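Local coordinates for uncharacterized protein (Azotobacter vinelandii, PDB 6RK0) that binds FAD and heme b as a flavocytochrome and probably acts as a low-potential terminal oxidase associated with the iron-only nitrogenase, at residues A[36-41]-A[112-117]; A[30-35]-A[167-172]; A[92-97]-A[196-201]. All blocks are in the same frame, centred on the assembly; numbering follows the deposited sequence.

Interaction 1: A[36-41]-A[112-117]; sequences KAILDA and RSVMLL. With FAD (flavin-adenine dinucleotide), chain G.
Ile38 lies alongside the root of Arg112, its CG1 3.9 Å from Arg112 CB, while its CD1 rests near the carbonyl oxygen of Ser113. Deeper in, Leu39 crosses Val114 at about a right angle, Leu39 CD2 meeting Val114 CG1 at 3.7 Å in the conformer described, one of two modelled. The Arg112 chain bends at chi3 (-75°), and its NH1 passes Ala41 CB and donates to a water lying in the guanidinium plane, 2.9 Å away. Asp96 and the terminal carboxylate of Gly225 both take salt bridges from Arg112 NH2, fixing the guanidinium from outside. Alternate residues of the strand turn to the cofactor: Ser113 OG gives a 2.8 Å hydrogen bond to N1A of the adenine, and Met115, extended beyond CG, lies across the ring face with its CE 3.5 Å from C5A. With an alanine in place of Met115, the adenine would probably lose the sulfur and methyl contacts on that face and become freer to tilt. Helix 36-40 crossing strand 112-117 at -102° on one side, with FAD on the other, fits the antiparallel barrel of the pyridoxamine 5'-phosphate oxidase family.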
loop_
_atom_site.group_PDB
_atom_site.type_symbol
_atom_site.label_atom_id
_atom_site.label_comp_id
_atom_site.label_asym_id
_atom_site.label_seq_id
_atom_site.Cartn_x
_atom_site.Cartn_y
_atom_site.Cartn_z
ATOM N N LYS A 36 1.780 -0.822 -17.424
ATOM C CA LYS A 36 0.461 -0.202 -17.567
ATOM C C LYS A 36 -0.635 -1.042 -16.931
ATOM O O LYS A 36 -1.565 -0.501 -16.323
ATOM C CB LYS A 36 0.149 0.059 -19.046
ATOM C CG LYS A 36 1.010 1.134 -19.633
ATOM C CD LYS A 36 0.718 1.330 -21.129
ATOM C CE LYS A 36 1.557 2.446 -21.716
ATOM N NZ LYS A 36 1.142 2.671 -23.133
ATOM N N ALA A 37 -0.558 -2.369 -17.064
ATOM C CA ALA A 37 -1.613 -3.210 -16.510
ATOM C C ALA A 37 -1.655 -3.132 -14.993
ATOM O O ALA A 37 -2.742 -3.168 -14.394
ATOM C CB ALA A 37 -1.449 -4.654 -16.953
ATOM N N ILE A 38 -0.497 -3.017 -14.334
ATOM C CA ILE A 38 -0.500 -2.876 -12.881
ATOM C C ILE A 38 -1.003 -1.492 -12.491
ATOM O O ILE A 38 -1.866 -1.347 -11.619
ATOM C CB ILE A 38 0.893 -3.181 -12.305
ATOM C CG1 ILE A 38 1.322 -4.625 -12.621
ATOM C CG2 ILE A 38 0.910 -2.939 -10.811
ATOM C CD1 ILE A 38 2.763 -4.978 -12.291
ATOM N N LEU A 39 -0.487 -0.453 -13.154
ATOM C CA LEU A 39 -0.923 0.903 -12.843
ATOM C C LEU A 39 -2.427 1.076 -13.063
ATOM O O LEU A 39 -3.083 1.824 -12.337
ATOM C CB LEU A 39 -0.159 1.887 -13.707
ATOM C CG LEU A 39 1.347 1.995 -13.446
ATOM C CD1 LEU A 39 1.963 2.911 -14.486
ATOM C CD2 LEU A 39 1.627 2.504 -12.023
ATOM N N ASP A 40 -2.987 0.399 -14.060
ATOM C CA ASP A 40 -4.384 0.590 -14.398
ATOM C C ASP A 40 -5.307 -0.183 -13.464
ATOM O O ASP A 40 -6.506 0.053 -13.484
ATOM C CB ASP A 40 -4.642 0.159 -15.839
ATOM C CG ASP A 40 -4.019 1.096 -16.861
ATOM O OD1 ASP A 40 -3.582 2.205 -16.478
ATOM O OD2 ASP A 40 -3.975 0.704 -18.060
ATOM N N ALA A 41 -4.782 -1.095 -12.655
ATOM C CA ALA A 41 -5.581 -1.967 -11.815
ATOM C C ALA A 41 -5.986 -1.365 -10.481
ATOM O O ALA A 41 -6.844 -1.948 -9.805
ATOM C CB ALA A 41 -4.855 -3.276 -11.568
ATOM N N ARG A 112 1.435 -8.127 -7.415
ATOM C CA ARG A 112 1.922 -7.320 -8.535
ATOM C C ARG A 112 2.481 -6.041 -7.958
ATOM O O ARG A 112 1.809 -5.409 -7.129
ATOM C CB ARG A 112 0.771 -6.976 -9.502
ATOM C CG ARG A 112 0.211 -8.175 -10.240
ATOM C CD ARG A 112 -1.187 -7.907 -10.777
ATOM N NE ARG A 112 -2.146 -7.949 -9.684
ATOM C CZ ARG A 112 -3.408 -7.554 -9.809
ATOM N NH1 ARG A 112 -3.819 -6.936 -10.921
ATOM N NH2 ARG A 112 -4.265 -7.749 -8.829
ATOM N N SER A 113 3.666 -5.618 -8.385
ATOM C CA SER A 113 4.181 -4.341 -7.919
ATOM C C SER A 113 5.009 -3.668 -8.990
ATOM O O SER A 113 5.716 -4.334 -9.769
ATOM C CB SER A 113 4.933 -4.404 -6.615
ATOM O OG SER A 113 6.042 -5.204 -6.695
ATOM N N VAL A 114 4.928 -2.345 -9.008
ATOM C CA VAL A 114 5.726 -1.539 -9.924
ATOM C C VAL A 114 6.331 -0.379 -9.156
ATOM O O VAL A 114 5.677 0.210 -8.282
ATOM C CB VAL A 114 4.926 -1.082 -11.166
ATOM C CG1 VAL A 114 3.709 -0.254 -10.770
ATOM C CG2 VAL A 114 5.832 -0.336 -12.180
ATOM N N MET A 115 7.587 -0.071 -9.479
ATOM C CA MET A 115 8.277 1.113 -8.978
ATOM C C MET A 115 8.597 1.970 -10.190
ATOM O O MET A 115 9.206 1.497 -11.159
ATOM C CB MET A 115 9.556 0.768 -8.220
ATOM C CG MET A 115 9.293 -0.002 -6.942
ATOM S SD MET A 115 10.845 -0.380 -6.121
ATOM C CE MET A 115 10.266 -1.372 -4.738
ATOM N N LEU A 116 8.212 3.233 -10.111
ATOM C CA LEU A 116 8.535 4.272 -11.088
ATOM C C LEU A 116 9.515 5.234 -10.466
ATOM O O LEU A 116 9.277 5.755 -9.363
ATOM C CB LEU A 116 7.285 5.071 -11.473
ATOM C CG LEU A 116 6.084 4.305 -11.968
ATOM C CD1 LEU A 116 4.969 5.246 -12.334
ATOM C CD2 LEU A 116 6.419 3.364 -13.118
ATOM N N LEU A 117 10.630 5.478 -11.151
ATOM C CA LEU A 117 11.671 6.346 -10.623
ATOM C C LEU A 117 11.834 7.581 -11.500
ATOM O O LEU A 117 11.643 7.524 -12.722
ATOM C CB LEU A 117 13.022 5.624 -10.609
ATOM C CG LEU A 117 13.076 4.367 -9.754
ATOM C CD1 LEU A 117 14.481 3.920 -9.596
ATOM C CD2 LEU A 117 12.317 4.453 -8.399
HETATM P PA FAD G . 16.786 -5.378 -5.309
HETATM O O1A FAD G . 16.611 -6.472 -6.294
HETATM O O2A FAD G . 18.140 -5.188 -4.707
HETATM O O5B FAD G . 16.270 -4.010 -5.932
HETATM C C5B FAD G . 16.849 -3.534 -7.166
HETATM C C4B FAD G . 15.778 -2.875 -7.993
HETATM O O4B FAD G . 14.735 -3.834 -8.267
HETATM C C3B FAD G . 15.037 -1.727 -7.326
HETATM O O3B FAD G . 15.785 -0.528 -7.330
HETATM C C2B FAD G . 13.734 -1.692 -8.119
HETATM O O2B FAD G . 13.936 -0.966 -9.307
HETATM C C1B FAD G . 13.489 -3.174 -8.404
HETATM N N9A FAD G . 12.554 -3.786 -7.459
HETATM C C8A FAD G . 12.824 -4.347 -6.244
HETATM N N7A FAD G . 11.752 -4.745 -5.609
HETATM C C5A FAD G . 10.708 -4.411 -6.451
HETATM C C6A FAD G . 9.306 -4.571 -6.343
HETATM N N6A FAD G . 8.682 -5.101 -5.273
HETATM N N1A FAD G . 8.547 -4.111 -7.365
HETATM C C2A FAD G . 9.152 -3.558 -8.419
HETATM N N3A FAD G . 10.452 -3.347 -8.636
HETATM C C4A FAD G . 11.187 -3.822 -7.600
HETATM N N1 FAD G . 10.178 -8.787 0.414
HETATM C C2 FAD G . 10.695 -9.291 1.576
HETATM O O2 FAD G . 11.915 -9.441 1.734
HETATM N N3 FAD G . 9.858 -9.612 2.621
HETATM C C4 FAD G . 8.504 -9.475 2.610
HETATM O O4 FAD G . 7.821 -9.721 3.604
HETATM C C4X FAD G . 7.968 -8.996 1.355
HETATM N N5 FAD G . 6.632 -8.865 1.237
HETATM C C5X FAD G . 6.135 -8.319 0.052
HETATM C C6 FAD G . 4.750 -8.106 -0.069
HETATM C C7 FAD G . 4.208 -7.536 -1.219
HETATM C C7M FAD G . 2.712 -7.336 -1.335
HETATM C C8 FAD G . 5.075 -7.158 -2.269
HETATM C C8M FAD G . 4.556 -6.468 -3.484
HETATM C C9 FAD G . 6.441 -7.406 -2.159
HETATM C C9A FAD G . 6.983 -7.955 -1.013
HETATM N N10 FAD G . 8.366 -8.217 -0.878
HETATM C C10 FAD G . 8.886 -8.658 0.326
HETATM C "C1'" FAD G . 9.326 -7.905 -1.950
HETATM C "C2'" FAD G . 9.988 -6.554 -1.750
HETATM O "O2'" FAD G . 9.123 -5.531 -2.213
HETATM C "C3'" FAD G . 11.306 -6.487 -2.516
HETATM O "O3'" FAD G . 11.067 -6.745 -3.893
HETATM C "C4'" FAD G . 12.353 -7.463 -1.994
HETATM O "O4'" FAD G . 12.471 -7.324 -0.578
HETATM C "C5'" FAD G . 13.701 -7.191 -2.608
HETATM O "O5'" FAD G . 14.061 -5.809 -2.395
HETATM P P FAD G . 15.532 -5.292 -2.636
HETATM O O1P FAD G . 16.541 -6.113 -1.877
HETATM O O2P FAD G . 15.516 -3.788 -2.407
HETATM O O3P FAD G . 15.669 -5.573 -4.201
HETATM O O HOH W 1 -2.541 -6.066 -13.365
#

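Interaction 2: A[30-35]-A[167-172]; sequences YDQETV and AEASCK. With FAD (flavin-adenine dinucleotide), chain G.
Val35 presses its CG2 between two strand residues, 3.5 Å from Cys171 SG and 3.8 Å from Ala169 CB, and this is the tight heart of the contact. Thr34 adds its CG2 beside the same sulfur. That methyl stands anti to the backbone N (OG1 chi1 -60°), which leaves OG1 turned to Asp31, the N-cap residue of helix 32-40. Asp31 OD2 is gripped twice from one face of its carboxylate: by Thr34 OG1 at 2.7 Å, near the plane on the syn side, and by the Thr34 backbone N from well above it. Tyr30 packs too, its ring edge at Ala169 O (CD1 3.7 Å away, the oxygen in the ring plane) and its CE1 3.9 Å from Ser170 CB; its hydroxyl is held by the Val21 backbone N.

The alternation of a beta strand sorts the side chains: Ala169 and Cys171 point to the helix, whereas Ser170 and Lys172 serve FAD. In this FMN-binding-type fold the strand thus has a helix side and a cofactor side. Ser170 OG donates to the adenine N3A and accepts from the ribose O2B, each at 2.8 Å. Lys172 runs its CD along one face of the adenine, opposite Met115, then bends at chi3 (72°) so that NZ reaches O3' of the cofactor at 2.9 Å and also bonds a heme oxygen.

Towards Ala167 the packing slackens. The polar link between the segments is made by a water, which donates to Tyr30 O and Ala169 O and accepts from Gln32 NE2. That amide also bonds Ile166 O, and merely skirts exposed Ala167.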
loop_
_atom_site.group_PDB
_atom_site.type_symbol
_atom_site.label_atom_id
_atom_site.label_comp_id
_atom_site.label_asym_id
_atom_site.label_seq_id
_atom_site.Cartn_x
_atom_site.Cartn_y
_atom_site.Cartn_z
ATOM N N TYR A 30 9.731 -5.825 -17.228
ATOM C CA TYR A 30 10.035 -4.461 -17.606
ATOM C C TYR A 30 9.196 -3.979 -18.777
ATOM O O TYR A 30 9.274 -2.789 -19.139
ATOM C CB TYR A 30 11.523 -4.302 -17.958
ATOM C CG TYR A 30 12.430 -4.742 -16.840
ATOM C CD1 TYR A 30 12.597 -3.963 -15.692
ATOM C CD2 TYR A 30 13.116 -5.936 -16.934
ATOM C CE1 TYR A 30 13.456 -4.362 -14.658
ATOM C CE2 TYR A 30 13.965 -6.356 -15.913
ATOM C CZ TYR A 30 14.134 -5.544 -14.792
ATOM O OH TYR A 30 14.995 -5.908 -13.789
ATOM N N ASP A 31 8.436 -4.873 -19.409
ATOM C CA ASP A 31 7.639 -4.484 -20.560
ATOM C C ASP A 31 6.557 -3.490 -20.155
ATOM O O ASP A 31 5.911 -3.617 -19.104
ATOM C CB ASP A 31 7.011 -5.716 -21.201
ATOM C CG ASP A 31 6.230 -6.552 -20.218
ATOM O OD1 ASP A 31 6.825 -7.107 -19.263
ATOM O OD2 ASP A 31 4.999 -6.623 -20.386
ATOM N N GLN A 32 6.342 -2.510 -21.026
ATOM C CA GLN A 32 5.385 -1.461 -20.692
ATOM C C GLN A 32 3.952 -1.993 -20.630
ATOM O O GLN A 32 3.132 -1.420 -19.907
ATOM C CB GLN A 32 5.670 -0.224 -21.551
ATOM C CG GLN A 32 7.042 0.527 -21.136
ATOM C CD GLN A 32 6.932 1.456 -19.866
ATOM O OE1 GLN A 32 6.025 2.284 -19.835
ATOM N NE2 GLN A 32 7.867 1.339 -18.846
ATOM N N GLU A 33 3.627 -3.108 -21.297
ATOM C CA GLU A 33 2.294 -3.682 -21.136
ATOM C C GLU A 33 2.033 -4.076 -19.685
ATOM O O GLU A 33 0.951 -3.815 -19.149
ATOM C CB GLU A 33 2.145 -4.895 -22.054
ATOM C CG GLU A 33 0.779 -5.508 -21.980
ATOM C CD GLU A 33 0.604 -6.666 -22.945
ATOM O OE1 GLU A 33 1.420 -6.815 -23.898
ATOM O OE2 GLU A 33 -0.361 -7.430 -22.747
ATOM N N THR A 34 3.013 -4.701 -19.036
ATOM C CA THR A 34 2.863 -5.071 -17.631
ATOM C C THR A 34 2.831 -3.835 -16.733
ATOM O O THR A 34 2.005 -3.745 -15.816
ATOM C CB THR A 34 3.962 -6.042 -17.208
ATOM O OG1 THR A 34 3.874 -7.230 -18.007
ATOM C CG2 THR A 34 3.802 -6.409 -15.714
ATOM N N VAL A 35 3.710 -2.872 -16.983
ATOM C CA VAL A 35 3.710 -1.633 -16.200
ATOM C C VAL A 35 2.325 -1.021 -16.212
ATOM O O VAL A 35 1.748 -0.694 -15.177
ATOM C CB VAL A 35 4.773 -0.657 -16.745
ATOM C CG1 VAL A 35 4.670 0.714 -16.122
ATOM C CG2 VAL A 35 6.181 -1.244 -16.605
ATOM N N ALA A 167 8.428 5.615 -17.775
ATOM C CA ALA A 167 9.450 4.920 -18.547
ATOM C C ALA A 167 10.480 4.210 -17.673
ATOM O O ALA A 167 10.942 3.125 -18.035
ATOM C CB ALA A 167 10.148 5.916 -19.453
ATOM N N GLU A 168 10.899 4.815 -16.561
ATOM C CA GLU A 168 11.964 4.223 -15.746
ATOM C C GLU A 168 11.292 3.375 -14.666
ATOM O O GLU A 168 11.149 3.781 -13.523
ATOM C CB GLU A 168 12.890 5.285 -15.165
ATOM C CG GLU A 168 14.166 4.651 -14.660
ATOM C CD GLU A 168 15.128 5.580 -13.970
ATOM O OE1 GLU A 168 14.858 6.790 -13.822
ATOM O OE2 GLU A 168 16.178 5.077 -13.512
ATOM N N ALA A 169 10.848 2.201 -15.090
ATOM C CA ALA A 169 9.969 1.354 -14.271
ATOM C C ALA A 169 10.497 -0.067 -14.169
ATOM O O ALA A 169 10.958 -0.658 -15.152
ATOM C CB ALA A 169 8.574 1.258 -14.928
ATOM N N SER A 170 10.336 -0.640 -12.979
ATOM C CA SER A 170 10.543 -2.065 -12.762
ATOM C C SER A 170 9.270 -2.652 -12.178
ATOM O O SER A 170 8.632 -2.035 -11.307
ATOM C CB SER A 170 11.714 -2.326 -11.827
ATOM O OG SER A 170 11.565 -1.635 -10.606
ATOM N N CYS A 171 8.924 -3.862 -12.621
ATOM C CA CYS A 171 7.845 -4.609 -12.002
ATOM C C CYS A 171 8.345 -5.927 -11.446
ATOM O O CYS A 171 9.306 -6.512 -11.979
ATOM C CB CYS A 171 6.713 -4.945 -12.964
ATOM S SG CYS A 171 6.159 -3.610 -14.007
ATOM N N LYS A 172 7.656 -6.439 -10.424
ATOM C CA LYS A 172 7.773 -7.818 -10.011
ATOM C C LYS A 172 6.369 -8.361 -9.884
ATOM O O LYS A 172 5.473 -7.669 -9.380
ATOM C CB LYS A 172 8.554 -8.016 -8.677
ATOM C CG LYS A 172 10.039 -7.717 -8.798
ATOM C CD LYS A 172 10.759 -7.755 -7.472
ATOM C CE LYS A 172 10.961 -9.150 -6.837
ATOM N NZ LYS A 172 11.664 -9.029 -5.522
HETATM P PA FAD G . 16.786 -5.378 -5.309
HETATM O O1A FAD G . 16.611 -6.472 -6.294
HETATM O O2A FAD G . 18.140 -5.188 -4.707
HETATM O O5B FAD G . 16.270 -4.010 -5.932
HETATM C C5B FAD G . 16.849 -3.534 -7.166
HETATM C C4B FAD G . 15.778 -2.875 -7.993
HETATM O O4B FAD G . 14.735 -3.834 -8.267
HETATM C C3B FAD G . 15.037 -1.727 -7.326
HETATM O O3B FAD G . 15.785 -0.528 -7.330
HETATM C C2B FAD G . 13.734 -1.692 -8.119
HETATM O O2B FAD G . 13.936 -0.966 -9.307
HETATM C C1B FAD G . 13.489 -3.174 -8.404
HETATM N N9A FAD G . 12.554 -3.786 -7.459
HETATM C C8A FAD G . 12.824 -4.347 -6.244
HETATM N N7A FAD G . 11.752 -4.745 -5.609
HETATM C C5A FAD G . 10.708 -4.411 -6.451
HETATM C C6A FAD G . 9.306 -4.571 -6.343
HETATM N N6A FAD G . 8.682 -5.101 -5.273
HETATM N N1A FAD G . 8.547 -4.111 -7.365
HETATM C C2A FAD G . 9.152 -3.558 -8.419
HETATM N N3A FAD G . 10.452 -3.347 -8.636
HETATM C C4A FAD G . 11.187 -3.822 -7.600
HETATM N N1 FAD G . 10.178 -8.787 0.414
HETATM C C2 FAD G . 10.695 -9.291 1.576
HETATM O O2 FAD G . 11.915 -9.441 1.734
HETATM N N3 FAD G . 9.858 -9.612 2.621
HETATM C C4 FAD G . 8.504 -9.475 2.610
HETATM O O4 FAD G . 7.821 -9.721 3.604
HETATM C C4X FAD G . 7.968 -8.996 1.355
HETATM N N5 FAD G . 6.632 -8.865 1.237
HETATM C C5X FAD G . 6.135 -8.319 0.052
HETATM C C6 FAD G . 4.750 -8.106 -0.069
HETATM C C7 FAD G . 4.208 -7.536 -1.219
HETATM C C7M FAD G . 2.712 -7.336 -1.335
HETATM C C8 FAD G . 5.075 -7.158 -2.269
HETATM C C8M FAD G . 4.556 -6.468 -3.484
HETATM C C9 FAD G . 6.441 -7.406 -2.159
HETATM C C9A FAD G . 6.983 -7.955 -1.013
HETATM N N10 FAD G . 8.366 -8.217 -0.878
HETATM C C10 FAD G . 8.886 -8.658 0.326
HETATM C "C1'" FAD G . 9.326 -7.905 -1.950
HETATM C "C2'" FAD G . 9.988 -6.554 -1.750
HETATM O "O2'" FAD G . 9.123 -5.531 -2.213
HETATM C "C3'" FAD G . 11.306 -6.487 -2.516
HETATM O "O3'" FAD G . 11.067 -6.745 -3.893
HETATM C "C4'" FAD G . 12.353 -7.463 -1.994
HETATM O "O4'" FAD G . 12.471 -7.324 -0.578
HETATM C "C5'" FAD G . 13.701 -7.191 -2.608
HETATM O "O5'" FAD G . 14.061 -5.809 -2.395
HETATM P P FAD G . 15.532 -5.292 -2.636
HETATM O O1P FAD G . 16.541 -6.113 -1.877
HETATM O O2P FAD G . 15.516 -3.788 -2.407
HETATM O O3P FAD G . 15.669 -5.573 -4.201
HETATM O O HOH W 2 10.124 -0.500 -17.864
#

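Interaction 3: A[92-97]-A[196-201]; sequences VSLLDG and IRYQVL
Ile196 N gives the single direct hydrogen bond of this strand pair, 3.0 Å to Asp96 O, and delivers it unusually: the N-H...O angle is nearly straight (167°), yet the donor stands 63° out of the carbonyl plane. Asp96 and Gly97 form a classic beta bulge facing Asn110, and the N-to-C directions of the two short segments fall well short of a straight antiparallel pair. Asp96 O and Ile196 O, both acceptors, come within 3.2 Å; a water donates to both Ile196 O and Asp96 OD1, bridging the strands, and Asp96 also salt-bridges Arg112. Ile196 CG1 lies beside its own backbone N (chi1 -64°), which carries CD1 over Gly97, 3.8 Å from Gly97 C, and up to Leu95 CD2 at 3.9 Å. Further along, Leu94 CD2 meets the edge of the Tyr198 ring, 3.9 Å from CE2 and near the ring plane. Past the leucine, a second water links Ser93 O to Tyr198 OH. Strand 88-100 is flanked by strands 44-51 and 108-118, while strand 192-200 leads away to ladder with a strand of the second subunit, stacking Tyr198 on Tyr198 of that chain.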
loop_
_atom_site.group_PDB
_atom_site.type_symbol
_atom_site.label_atom_id
_atom_site.label_comp_id
_atom_site.label_asym_id
_atom_site.label_seq_id
_atom_site.Cartn_x
_atom_site.Cartn_y
_atom_site.Cartn_z
ATOM N N VAL A 92 3.548 1.148 -6.590
ATOM C CA VAL A 92 2.176 0.683 -6.624
ATOM C C VAL A 92 2.216 -0.802 -6.369
ATOM O O VAL A 92 2.827 -1.553 -7.138
ATOM C CB VAL A 92 1.503 1.008 -7.968
ATOM C CG1 VAL A 92 0.105 0.416 -7.987
ATOM C CG2 VAL A 92 1.468 2.521 -8.191
ATOM N N SER A 93 1.553 -1.241 -5.299
ATOM C CA SER A 93 1.522 -2.653 -4.927
ATOM C C SER A 93 0.088 -3.165 -4.887
ATOM O O SER A 93 -0.834 -2.472 -4.452
ATOM C CB SER A 93 2.196 -2.939 -3.596
ATOM O OG SER A 93 1.654 -2.191 -2.584
ATOM N N LEU A 94 -0.075 -4.436 -5.250
ATOM C CA LEU A 94 -1.305 -5.203 -5.065
ATOM C C LEU A 94 -0.957 -6.539 -4.455
ATOM O O LEU A 94 -0.186 -7.321 -5.034
ATOM C CB LEU A 94 -2.103 -5.379 -6.349
ATOM C CG LEU A 94 -2.800 -4.116 -6.843
ATOM C CD1 LEU A 94 -3.286 -4.293 -8.263
ATOM C CD2 LEU A 94 -3.938 -3.703 -5.909
ATOM N N LEU A 95 -1.555 -6.832 -3.304
ATOM C CA LEU A 95 -1.430 -8.128 -2.632
ATOM C C LEU A 95 -2.515 -9.057 -3.160
ATOM O O LEU A 95 -3.708 -8.753 -3.050
ATOM C CB LEU A 95 -1.542 -7.919 -1.124
ATOM C CG LEU A 95 -1.580 -9.183 -0.290
ATOM C CD1 LEU A 95 -0.319 -10.064 -0.494
ATOM C CD2 LEU A 95 -1.737 -8.803 1.185
ATOM N N ASP A 96 -2.109 -10.203 -3.732
ATOM C CA ASP A 96 -3.023 -11.100 -4.426
ATOM C C ASP A 96 -3.228 -12.452 -3.736
ATOM O O ASP A 96 -4.131 -13.188 -4.119
ATOM C CB ASP A 96 -2.579 -11.336 -5.871
ATOM C CG ASP A 96 -2.514 -10.046 -6.696
ATOM O OD1 ASP A 96 -3.405 -9.172 -6.480
ATOM O OD2 ASP A 96 -1.618 -9.908 -7.566
ATOM N N GLY A 97 -2.408 -12.815 -2.744
ATOM C CA GLY A 97 -2.638 -14.064 -2.040
ATOM C C GLY A 97 -1.530 -14.329 -1.054
ATOM O O GLY A 97 -0.429 -13.804 -1.188
ATOM N N ILE A 196 -6.391 -13.272 -2.138
ATOM C CA ILE A 196 -6.747 -11.984 -1.508
ATOM C C ILE A 196 -7.084 -11.033 -2.648
ATOM O O ILE A 196 -6.364 -11.000 -3.653
ATOM C CB ILE A 196 -5.538 -11.433 -0.716
ATOM C CG1 ILE A 196 -5.174 -12.361 0.444
ATOM C CG2 ILE A 196 -5.774 -9.971 -0.266
ATOM C CD1 ILE A 196 -3.799 -12.090 1.059
ATOM N N ARG A 197 -8.120 -10.213 -2.464
ATOM C CA ARG A 197 -8.413 -9.177 -3.441
ATOM C C ARG A 197 -9.148 -8.033 -2.763
ATOM O O ARG A 197 -9.744 -8.188 -1.697
ATOM C CB ARG A 197 -9.259 -9.714 -4.596
ATOM C CG ARG A 197 -10.618 -10.170 -4.160
ATOM C CD ARG A 197 -11.369 -10.757 -5.312
ATOM N NE ARG A 197 -12.693 -11.174 -4.907
ATOM C CZ ARG A 197 -13.493 -11.930 -5.656
ATOM N NH1 ARG A 197 -13.099 -12.336 -6.853
ATOM N NH2 ARG A 197 -14.679 -12.305 -5.201
ATOM N N TYR A 198 -9.168 -6.885 -3.441
ATOM C CA TYR A 198 -10.092 -5.834 -3.027
ATOM C C TYR A 198 -11.518 -6.209 -3.414
ATOM O O TYR A 198 -11.773 -6.798 -4.461
ATOM C CB TYR A 198 -9.725 -4.511 -3.694
ATOM C CG TYR A 198 -8.621 -3.750 -3.028
ATOM C CD1 TYR A 198 -8.761 -3.292 -1.715
ATOM C CD2 TYR A 198 -7.440 -3.451 -3.696
ATOM C CE1 TYR A 198 -7.766 -2.561 -1.087
ATOM C CE2 TYR A 198 -6.450 -2.715 -3.087
ATOM C CZ TYR A 198 -6.603 -2.256 -1.783
ATOM O OH TYR A 198 -5.632 -1.499 -1.174
ATOM N N GLN A 199 -12.452 -5.785 -2.566
ATOM C CA GLN A 199 -13.886 -5.908 -2.794
ATOM C C GLN A 199 -14.526 -4.542 -2.608
ATOM O O GLN A 199 -14.243 -3.839 -1.647
ATOM C CB GLN A 199 -14.474 -6.900 -1.748
ATOM C CG GLN A 199 -15.973 -7.105 -1.888
ATOM C CD GLN A 199 -16.508 -8.096 -0.895
ATOM O OE1 GLN A 199 -16.028 -8.175 0.241
ATOM N NE2 GLN A 199 -17.530 -8.857 -1.310
ATOM N N VAL A 200 -15.412 -4.215 -3.521
ATOM C CA VAL A 200 -16.192 -2.996 -3.445
ATOM C C VAL A 200 -17.598 -3.390 -3.024
ATOM O O VAL A 200 -18.145 -4.375 -3.534
ATOM C CB VAL A 200 -16.178 -2.322 -4.820
ATOM C CG1 VAL A 200 -17.147 -1.285 -4.919
ATOM C CG2 VAL A 200 -14.855 -1.791 -5.121
ATOM N N LEU A 201 -18.160 -2.682 -2.050
ATOM C CA LEU A 201 -19.489 -2.973 -1.543
ATOM C C LEU A 201 -20.493 -2.001 -2.137
ATOM O O LEU A 201 -20.113 -0.984 -2.730
ATOM C CB LEU A 201 -19.474 -2.902 -0.015
ATOM C CG LEU A 201 -18.541 -3.918 0.665
ATOM C CD1 LEU A 201 -18.591 -3.737 2.170
ATOM C CD2 LEU A 201 -18.880 -5.355 0.286
HETATM O O HOH W 3 -3.214 -1.823 -2.394
HETATM O O HOH W 4 -5.988 -9.502 -5.893
#

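Starting from the N terminus, helix 32-40 takes part in two of the three closures. Residues 30-35, leading into the helix, return to strand 169-174 in interaction 2, closing the longer loop, and the second half of the helix meets strand 108-118 in interaction 1, whose shorter loop is nested inside. These two strands are hydrogen-bonded neighbours, and one helix lies over both; the same FAD is met from each. Interaction 3 begins at residues 92-97, inside both loops, and ends at 196-201, beyond them, so it crosses the other two. Strand 88-100 pairs with strand 108-118, which links interaction 3 directly to interaction 1 and carries the sheet from the part between helix and FAD towards the subunit interface.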